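Local coordinates for protein ten1 (Schizosaccharomyces pombe, PDB 3KF6) that pairs with Stn1 in an Rpa2-Rpa3-like complex at telomeres, binds single-stranded telomeric DNA and is required for telomere maintenance, at residues Q31-R39 and C49-D57; K62-G70 and V80-L91. One frame throughout, in Å; residues are numbered along the deposited sequence.

Contact 1. Residues Q31-R39 and C49-D57; sequences QSYKNGILR and CDVTVVLPD
Gly-36 and Thr-52 meet so closely that a side chain on Gly-36 would run into Thr-52 OG1. Gly-36 also has positive phi (71°), in the type I' turn from Lys-34 to Ile-37. Gly-36 O accepts from Val-51 N at 3.1 Å, with the donor tilted from the carbonyl plane. Ile-37 and Asp-50 form an antiparallel non-hydrogen-bonded pair. After it comes the hydrogen-bonded pair Leu-38 and Cys-49. Leu-38 N reaches Cys-49 O at 2.7 Å, and Cys-49 N returns the bond to Leu-38 O.

Val-51 divides its methyls between Tyr-33 and Leu-38. Val-51 CG2 sits at the edge of the Tyr-33 ring, near its plane, 3.4 Å from Tyr-33 CE1. Val-51 CG1 lies 4.1 Å from Leu-38 CD1. With CG anti to the backbone N (chi1 177°), Tyr-33 extends its hydroxyl to Leu-55 CG and Pro-56 CD.

Asp-50 OD1 takes Thr-52 N (2.9 Å) nearly end-on and Thr-52 OG1 (3.1 Å) from above the carboxylate plane. The bond from Thr-52 N, two residues on, makes an Asx turn. Asp-50 OD2 makes a salt bridge to Arg-73. With an alanine here, Arg-73 would probably lose its carboxylate partner, and Thr-52 N and OG1 the acceptor they share.

The Asx turn follows directly on strand 45-50 of an antiparallel beta hairpin, part of the curled sheet of an OB fold.

Contact 2. Residues K62-G70 and V80-L91; sequences KHEWLNIVG and VLLIRSAVGINL
Val-69 O accepts two backbone bonds, from Leu-81 N at 2.8 Å and from Leu-82 N at 3.0 Å. This is a classic beta bulge, and the chain turns a corner at Leu-81. Segments 65-70 and 82-85 run antiparallel, their axes 4.6 Å apart at closest approach. Asn-67 and Arg-84 exchange two backbone bonds. The one from Asn-67 N to Arg-84 O is short (2.7 Å) and almost straight. Ala-86 N bonds to Trp-65 O.

The tight part is apolar. Ile-68 and Ile-83 lie side by side and point the same way, with Ile-68 CD1 3.9 Å from Ile-83 CG1. The Ile-68 and Val-80 side chains cross at about a right angle and touch through their CG2 methyls. Leu-66 CD1 adds to this layer against Ile-83 CG2. Leu-91 crosses Trp-65 and lays CD1 over one face of the indole. Leu-91 CD1 lies 3.9 Å from the centroid of the Trp-65 six-membered ring, a CH-pi contact. On the sheet face opposite Ile-68, Val-69 and Leu-82 meet through their CB atoms, and Tyr-55 of the Stn1 chain packs on both. Arg-84 NH2 also faces Stn1, bonding to Asn-101 OD1 and Pro-99 O of that chain.

Beside Glu-64 and Ser-85, waters stand between polar groups. One water donates to Glu-64 OE1 and Trp-65 O and accepts from Ser-85 OG. A second accepts from Asn-67 ND2 and donates to Ser-85 O, so it bridges the strands. Ser-85 OG, anti to the backbone N (chi1 167°), also accepts from Val-87 N in an ST turn.

This bulged, antiparallel beta hairpin, leading into the C-terminal helix 91-103, belongs to the OB fold.

How the contacts relate
Both segments of contact 1 precede those of contact 2 in the chain. The centres of the two contacts lie about 13 Å apart. Each joins the strands of one beta hairpin, 37-42 with 45-50 and 65-74 with 77-85. Both hairpins belong to the same curled sheet. Strand 23-34 pairs with strand 65-74, and strand 45-50 runs parallel to strand 77-85. The contacts meet mainly at Val-80: its N probably bonds to Asp-50 O, and its side chain packs on Cys-49 and Val-51. Gln-31 also packs on Lys-62. These links help close the sheet of the OB fold. Stn1 touches the segments of contact 2 but not those of contact 1.

Contact 1. Residues Q31-R39 and C49-D57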
loop_
_atom_site.group_PDB
_atom_site.type_symbol
_atom_site.label_atom_id
_atom_site.label_comp_id
_atom_site.label_asym_id
_atom_site.label_seq_id
_atom_site.Cartn_x
_atom_site.Cartn_y
_atom_site.Cartn_z
ATOM N N GLN B 31 19.419 -7.709 -12.224
ATOM C CA GLN B 31 20.684 -7.680 -12.950
ATOM C C GLN B 31 21.473 -8.942 -12.613
ATOM O O GLN B 31 22.147 -9.516 -13.474
ATOM C CB GLN B 31 21.497 -6.441 -12.569
ATOM C CG GLN B 31 22.823 -6.318 -13.318
ATOM C CD GLN B 31 22.648 -6.384 -14.824
ATOM O OE1 GLN B 31 21.818 -5.675 -15.397
ATOM N NE2 GLN B 31 23.436 -7.234 -15.474
ATOM N N SER B 32 21.385 -9.366 -11.355
ATOM C CA SER B 32 22.082 -10.562 -10.894
ATOM C C SER B 32 21.545 -11.032 -9.544
ATOM O O SER B 32 20.955 -10.256 -8.791
ATOM C CB SER B 32 23.585 -10.290 -10.787
ATOM O OG SER B 32 23.852 -9.279 -9.833
ATOM N N TYR B 33 21.762 -12.307 -9.241
ATOM C CA TYR B 33 21.289 -12.897 -7.995
ATOM C C TYR B 33 22.295 -13.945 -7.525
ATOM O O TYR B 33 22.270 -15.090 -7.982
ATOM C CB TYR B 33 19.910 -13.522 -8.240
ATOM C CG TYR B 33 19.285 -14.244 -7.066
ATOM C CD1 TYR B 33 19.259 -13.670 -5.796
ATOM C CD2 TYR B 33 18.664 -15.482 -7.242
ATOM C CE1 TYR B 33 18.627 -14.311 -4.730
ATOM C CE2 TYR B 33 18.028 -16.128 -6.185
ATOM C CZ TYR B 33 18.012 -15.538 -4.932
ATOM O OH TYR B 33 17.379 -16.169 -3.883
ATOM N N LYS B 34 23.182 -13.547 -6.614
ATOM C CA LYS B 34 24.211 -14.451 -6.100
ATOM C C LYS B 34 24.555 -14.204 -4.631
ATOM O O LYS B 34 24.485 -13.076 -4.147
ATOM C CB LYS B 34 25.491 -14.301 -6.925
ATOM C CG LYS B 34 26.169 -12.946 -6.738
ATOM C CD LYS B 34 27.491 -12.854 -7.486
ATOM C CE LYS B 34 28.178 -11.522 -7.209
ATOM N NZ LYS B 34 29.495 -11.408 -7.897
ATOM N N ASN B 35 24.942 -15.271 -3.935
ATOM C CA ASN B 35 25.332 -15.190 -2.529
ATOM C C ASN B 35 24.357 -14.430 -1.639
ATOM O O ASN B 35 24.772 -13.623 -0.806
ATOM C CB ASN B 35 26.720 -14.552 -2.414
ATOM C CG ASN B 35 27.826 -15.469 -2.904
ATOM O OD1 ASN B 35 28.944 -15.024 -3.179
ATOM N ND2 ASN B 35 27.525 -16.760 -2.997
ATOM N N GLY B 36 23.066 -14.695 -1.814
ATOM C CA GLY B 36 22.058 -14.032 -1.009
ATOM C C GLY B 36 21.883 -12.564 -1.341
ATOM O O GLY B 36 21.160 -11.848 -0.649
ATOM N N ILE B 37 22.542 -12.114 -2.404
ATOM C CA ILE B 37 22.453 -10.720 -2.813
ATOM C C ILE B 37 21.805 -10.564 -4.181
ATOM O O ILE B 37 22.272 -11.117 -5.174
ATOM C CB ILE B 37 23.851 -10.057 -2.835
ATOM C CG1 ILE B 37 24.363 -9.880 -1.400
ATOM C CG2 ILE B 37 23.794 -8.718 -3.554
ATOM C CD1 ILE B 37 23.431 -9.082 -0.503
ATOM N N LEU B 38 20.722 -9.800 -4.212
ATOM C CA LEU B 38 19.991 -9.536 -5.438
ATOM C C LEU B 38 20.329 -8.109 -5.857
ATOM O O LEU B 38 20.115 -7.167 -5.095
ATOM C CB LEU B 38 18.490 -9.657 -5.170
ATOM C CG LEU B 38 17.513 -9.888 -6.323
ATOM C CD1 LEU B 38 16.104 -9.630 -5.801
ATOM C CD2 LEU B 38 17.827 -8.973 -7.495
ATOM N N ARG B 39 20.871 -7.947 -7.060
ATOM C CA ARG B 39 21.215 -6.618 -7.541
ATOM C C ARG B 39 20.124 -6.154 -8.497
ATOM O O ARG B 39 19.862 -6.802 -9.510
ATOM C CB ARG B 39 22.575 -6.641 -8.250
ATOM C CG ARG B 39 23.050 -5.274 -8.729
ATOM C CD ARG B 39 24.534 -5.295 -9.081
ATOM N NE ARG B 39 25.021 -3.989 -9.521
ATOM C CZ ARG B 39 24.839 -3.490 -10.739
ATOM N NH1 ARG B 39 24.180 -4.189 -11.652
ATOM N NH2 ARG B 39 25.317 -2.289 -11.045
ATOM N N CYS B 49 20.194 -5.721 -2.834
ATOM C CA CYS B 49 19.135 -6.188 -1.953
ATOM C C CYS B 49 19.467 -7.529 -1.316
ATOM O O CYS B 49 19.758 -8.500 -2.010
ATOM C CB CYS B 49 17.824 -6.307 -2.731
ATOM S SG CYS B 49 17.251 -4.744 -3.459
ATOM N N ASP B 50 19.416 -7.568 0.011
ATOM C CA ASP B 50 19.696 -8.787 0.760
ATOM C C ASP B 50 18.402 -9.583 0.877
ATOM O O ASP B 50 17.468 -9.160 1.552
ATOM C CB ASP B 50 20.210 -8.436 2.157
ATOM C CG ASP B 50 20.575 -9.666 2.975
ATOM O OD1 ASP B 50 19.849 -10.681 2.897
ATOM O OD2 ASP B 50 21.583 -9.608 3.710
ATOM N N VAL B 51 18.350 -10.737 0.220
ATOM C CA VAL B 51 17.153 -11.572 0.249
ATOM C C VAL B 51 17.407 -12.905 0.938
ATOM O O VAL B 51 16.629 -13.847 0.785
ATOM C CB VAL B 51 16.635 -11.852 -1.180
ATOM C CG1 VAL B 51 16.155 -10.557 -1.822
ATOM C CG2 VAL B 51 17.745 -12.482 -2.020
ATOM N N THR B 52 18.491 -12.970 1.704
ATOM C CA THR B 52 18.867 -14.184 2.420
ATOM C C THR B 52 17.743 -14.779 3.271
ATOM O O THR B 52 17.575 -15.996 3.310
ATOM C CB THR B 52 20.085 -13.929 3.332
ATOM O OG1 THR B 52 21.179 -13.447 2.544
ATOM C CG2 THR B 52 20.506 -15.213 4.033
ATOM N N VAL B 53 16.976 -13.932 3.950
ATOM C CA VAL B 53 15.895 -14.419 4.800
ATOM C C VAL B 53 14.583 -14.629 4.047
ATOM O O VAL B 53 13.672 -15.288 4.546
ATOM C CB VAL B 53 15.608 -13.456 5.974
ATOM C CG1 VAL B 53 16.860 -13.279 6.828
ATOM C CG2 VAL B 53 15.109 -12.114 5.456
ATOM N N VAL B 54 14.484 -14.075 2.843
ATOM C CA VAL B 54 13.260 -14.204 2.059
ATOM C C VAL B 54 13.512 -14.823 0.682
ATOM O O VAL B 54 13.142 -14.260 -0.348
ATOM C CB VAL B 54 12.568 -12.823 1.910
ATOM C CG1 VAL B 54 13.475 -11.863 1.155
ATOM C CG2 VAL B 54 11.223 -12.979 1.211
ATOM N N LEU B 55 14.139 -15.996 0.674
ATOM C CA LEU B 55 14.431 -16.691 -0.576
ATOM C C LEU B 55 13.162 -17.145 -1.290
ATOM O O LEU B 55 12.379 -17.925 -0.750
ATOM C CB LEU B 55 15.329 -17.904 -0.315
ATOM C CG LEU B 55 16.844 -17.704 -0.431
ATOM C CD1 LEU B 55 17.296 -16.556 0.444
ATOM C CD2 LEU B 55 17.553 -18.989 -0.034
ATOM N N PRO B 56 12.941 -16.651 -2.519
ATOM C CA PRO B 56 11.758 -17.015 -3.304
ATOM C C PRO B 56 11.717 -18.513 -3.582
ATOM O O PRO B 56 12.758 -19.149 -3.751
ATOM C CB PRO B 56 11.929 -16.196 -4.581
ATOM C CG PRO B 56 12.663 -14.982 -4.102
ATOM C CD PRO B 56 13.703 -15.583 -3.189
ATOM N N ASP B 57 10.513 -19.072 -3.633
ATOM C CA ASP B 57 10.350 -20.496 -3.890
ATOM C C ASP B 57 10.228 -20.781 -5.387
ATOM O O ASP B 57 9.827 -21.872 -5.799
ATOM C CB ASP B 57 9.123 -21.024 -3.139
ATOM C CG ASP B 57 7.845 -20.334 -3.547
ATOM O OD1 ASP B 57 6.775 -20.728 -3.035
ATOM O OD2 ASP B 57 7.907 -19.398 -4.374
#

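Contact 2. Residues K62-G70 and V80-L91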
loop_
_atom_site.group_PDB
_atom_site.type_symbol
_atom_site.label_atom_id
_atom_site.label_comp_id
_atom_site.label_asym_id
_atom_site.label_seq_id
_atom_site.Cartn_x
_atom_site.Cartn_y
_atom_site.Cartn_z
ATOM N N LYS B 62 16.745 -13.261 -15.155
ATOM C CA LYS B 62 17.478 -12.023 -15.366
ATOM C C LYS B 62 16.616 -11.048 -16.155
ATOM O O LYS B 62 15.909 -11.436 -17.088
ATOM C CB LYS B 62 18.788 -12.288 -16.118
ATOM C CG LYS B 62 19.653 -11.041 -16.282
ATOM C CD LYS B 62 21.009 -11.343 -16.911
ATOM C CE LYS B 62 21.829 -10.063 -17.044
ATOM N NZ LYS B 62 23.164 -10.281 -17.670
ATOM N N HIS B 63 16.673 -9.782 -15.758
ATOM C CA HIS B 63 15.924 -8.712 -16.404
ATOM C C HIS B 63 14.434 -8.662 -16.076
ATOM O O HIS B 63 13.709 -7.836 -16.629
ATOM C CB HIS B 63 16.115 -8.766 -17.923
ATOM C CG HIS B 63 17.523 -8.499 -18.359
ATOM N ND1 HIS B 63 18.204 -7.356 -18.004
ATOM C CD2 HIS B 63 18.376 -9.228 -19.116
ATOM C CE1 HIS B 63 19.420 -7.391 -18.524
ATOM N NE2 HIS B 63 19.548 -8.517 -19.203
ATOM N N GLU B 64 13.964 -9.528 -15.184
ATOM C CA GLU B 64 12.551 -9.467 -14.830
ATOM C C GLU B 64 12.381 -8.363 -13.789
ATOM O O GLU B 64 13.328 -8.017 -13.072
ATOM C CB GLU B 64 12.042 -10.804 -14.286
ATOM C CG GLU B 64 12.450 -11.152 -12.871
ATOM C CD GLU B 64 11.658 -12.334 -12.348
ATOM O OE1 GLU B 64 10.431 -12.186 -12.185
ATOM O OE2 GLU B 64 12.247 -13.409 -12.114
ATOM N N TRP B 65 11.181 -7.799 -13.722
ATOM C CA TRP B 65 10.911 -6.713 -12.790
ATOM C C TRP B 65 10.246 -7.182 -11.504
ATOM O O TRP B 65 9.303 -7.977 -11.528
ATOM C CB TRP B 65 10.066 -5.639 -13.476
ATOM C CG TRP B 65 10.847 -4.862 -14.511
ATOM C CD1 TRP B 65 11.082 -5.218 -15.810
ATOM C CD2 TRP B 65 11.524 -3.617 -14.308
ATOM N NE1 TRP B 65 11.863 -4.269 -16.428
ATOM C CE2 TRP B 65 12.150 -3.275 -15.526
ATOM C CE3 TRP B 65 11.664 -2.757 -13.209
ATOM C CZ2 TRP B 65 12.906 -2.108 -15.679
ATOM C CZ3 TRP B 65 12.417 -1.595 -13.360
ATOM C CH2 TRP B 65 13.029 -1.282 -14.588
ATOM N N LEU B 66 10.749 -6.672 -10.382
ATOM C CA LEU B 66 10.243 -7.042 -9.065
ATOM C C LEU B 66 9.854 -5.847 -8.211
ATOM O O LEU B 66 10.488 -4.796 -8.287
ATOM C CB LEU B 66 11.319 -7.814 -8.296
ATOM C CG LEU B 66 11.859 -9.108 -8.905
ATOM C CD1 LEU B 66 12.990 -9.638 -8.027
ATOM C CD2 LEU B 66 10.732 -10.128 -9.015
ATOM N N ASN B 67 8.805 -6.018 -7.412
ATOM C CA ASN B 67 8.385 -4.980 -6.467
ATOM C C ASN B 67 9.049 -5.395 -5.159
ATOM O O ASN B 67 8.988 -6.562 -4.767
ATOM C CB ASN B 67 6.866 -4.957 -6.274
ATOM C CG ASN B 67 6.148 -4.188 -7.358
ATOM O OD1 ASN B 67 6.554 -3.086 -7.734
ATOM N ND2 ASN B 67 5.059 -4.757 -7.858
ATOM N N ILE B 68 9.669 -4.436 -4.482
ATOM C CA ILE B 68 10.380 -4.705 -3.243
ATOM C C ILE B 68 9.923 -3.816 -2.098
ATOM O O ILE B 68 9.705 -2.627 -2.289
ATOM C CB ILE B 68 11.906 -4.432 -3.413
ATOM C CG1 ILE B 68 12.503 -5.369 -4.465
ATOM C CG2 ILE B 68 12.635 -4.593 -2.080
ATOM C CD1 ILE B 68 12.514 -6.819 -4.059
ATOM N N VAL B 69 9.752 -4.412 -0.924
ATOM C CA VAL B 69 9.454 -3.651 0.282
ATOM C C VAL B 69 10.571 -4.093 1.213
ATOM O O VAL B 69 10.772 -5.289 1.420
ATOM C CB VAL B 69 8.103 -4.000 0.929
ATOM C CG1 VAL B 69 7.979 -3.255 2.272
ATOM C CG2 VAL B 69 6.967 -3.592 0.014
ATOM N N GLY B 70 11.324 -3.138 1.744
ATOM C CA GLY B 70 12.404 -3.492 2.642
ATOM C C GLY B 70 12.883 -2.292 3.422
ATOM O O GLY B 70 12.309 -1.212 3.312
ATOM N N VAL B 80 15.576 -6.845 2.333
ATOM C CA VAL B 80 14.242 -7.161 1.833
ATOM C C VAL B 80 13.292 -7.831 2.815
ATOM O O VAL B 80 13.669 -8.756 3.538
ATOM C CB VAL B 80 14.326 -8.043 0.567
ATOM C CG1 VAL B 80 12.929 -8.331 0.040
ATOM C CG2 VAL B 80 15.163 -7.341 -0.495
ATOM N N LEU B 81 12.045 -7.359 2.817
ATOM C CA LEU B 81 10.998 -7.893 3.681
ATOM C C LEU B 81 9.919 -8.580 2.845
ATOM O O LEU B 81 9.346 -9.590 3.255
ATOM C CB LEU B 81 10.358 -6.764 4.499
ATOM C CG LEU B 81 11.290 -5.973 5.421
ATOM C CD1 LEU B 81 10.529 -4.817 6.046
ATOM C CD2 LEU B 81 11.855 -6.887 6.489
ATOM N N LEU B 82 9.636 -8.019 1.673
ATOM C CA LEU B 82 8.632 -8.582 0.778
ATOM C C LEU B 82 9.066 -8.466 -0.675
ATOM O O LEU B 82 9.645 -7.460 -1.077
ATOM C CB LEU B 82 7.296 -7.852 0.932
ATOM C CG LEU B 82 6.549 -7.911 2.266
ATOM C CD1 LEU B 82 5.368 -6.958 2.209
ATOM C CD2 LEU B 82 6.082 -9.331 2.540
ATOM N N ILE B 83 8.774 -9.502 -1.461
ATOM C CA ILE B 83 9.109 -9.507 -2.879
ATOM C C ILE B 83 7.903 -10.005 -3.672
ATOM O O ILE B 83 7.252 -10.976 -3.284
ATOM C CB ILE B 83 10.281 -10.462 -3.203
ATOM C CG1 ILE B 83 11.475 -10.176 -2.301
ATOM C CG2 ILE B 83 10.686 -10.306 -4.667
ATOM C CD1 ILE B 83 12.604 -11.181 -2.481
ATOM N N ARG B 84 7.605 -9.340 -4.780
ATOM C CA ARG B 84 6.495 -9.747 -5.638
ATOM C C ARG B 84 6.864 -9.431 -7.078
ATOM O O ARG B 84 7.504 -8.422 -7.350
ATOM C CB ARG B 84 5.208 -8.996 -5.279
ATOM C CG ARG B 84 4.445 -9.533 -4.071
ATOM C CD ARG B 84 3.803 -10.893 -4.364
ATOM N NE ARG B 84 2.896 -11.320 -3.300
ATOM C CZ ARG B 84 3.276 -11.606 -2.060
ATOM N NH1 ARG B 84 4.554 -11.515 -1.715
ATOM N NH2 ARG B 84 2.377 -11.987 -1.162
ATOM N N SER B 85 6.471 -10.298 -8.000
ATOM C CA SER B 85 6.753 -10.055 -9.408
ATOM C C SER B 85 5.869 -8.917 -9.920
ATOM O O SER B 85 4.694 -8.830 -9.562
ATOM C CB SER B 85 6.464 -11.317 -10.226
ATOM O OG SER B 85 6.433 -11.023 -11.614
ATOM N N ALA B 86 6.440 -8.045 -10.750
ATOM C CA ALA B 86 5.704 -6.927 -11.339
ATOM C C ALA B 86 5.584 -7.177 -12.841
ATOM O O ALA B 86 5.543 -6.243 -13.647
ATOM C CB ALA B 86 6.445 -5.611 -11.084
ATOM N N VAL B 87 5.523 -8.449 -13.214
ATOM C CA VAL B 87 5.430 -8.805 -14.622
ATOM C C VAL B 87 4.263 -8.121 -15.319
ATOM O O VAL B 87 3.154 -8.044 -14.779
ATOM C CB VAL B 87 5.305 -10.333 -14.802
ATOM C CG1 VAL B 87 4.014 -10.829 -14.186
ATOM C CG2 VAL B 87 5.386 -10.686 -16.279
ATOM N N GLY B 88 4.529 -7.604 -16.515
ATOM C CA GLY B 88 3.493 -6.943 -17.290
ATOM C C GLY B 88 3.168 -5.520 -16.877
ATOM O O GLY B 88 2.290 -4.885 -17.470
ATOM N N ILE B 89 3.865 -4.999 -15.873
ATOM C CA ILE B 89 3.567 -3.643 -15.438
ATOM C C ILE B 89 3.917 -2.628 -16.515
ATOM O O ILE B 89 4.887 -2.795 -17.264
ATOM C CB ILE B 89 4.313 -3.279 -14.134
ATOM C CG1 ILE B 89 3.730 -1.987 -13.553
ATOM C CG2 ILE B 89 5.798 -3.103 -14.404
ATOM C CD1 ILE B 89 4.114 -1.736 -12.114
ATOM N N ASN B 90 3.091 -1.592 -16.602
ATOM C CA ASN B 90 3.283 -0.505 -17.550
ATOM C C ASN B 90 4.264 0.445 -16.859
ATOM O O ASN B 90 3.858 1.292 -16.069
ATOM C CB ASN B 90 1.945 0.198 -17.790
ATOM C CG ASN B 90 2.031 1.283 -18.845
ATOM O OD1 ASN B 90 2.966 2.076 -18.858
ATOM N ND2 ASN B 90 1.039 1.333 -19.724
ATOM N N LEU B 91 5.557 0.292 -17.142
ATOM C CA LEU B 91 6.571 1.127 -16.510
ATOM C C LEU B 91 6.342 2.629 -16.638
ATOM O O LEU B 91 6.473 3.363 -15.658
ATOM C CB LEU B 91 7.969 0.774 -17.039
ATOM C CG LEU B 91 8.597 -0.499 -16.462
ATOM C CD1 LEU B 91 9.967 -0.735 -17.098
ATOM C CD2 LEU B 91 8.736 -0.358 -14.950
HETATM O O HOH W 1 8.708 -10.375 -12.689
HETATM O O HOH W 2 3.590 -6.952 -8.001
#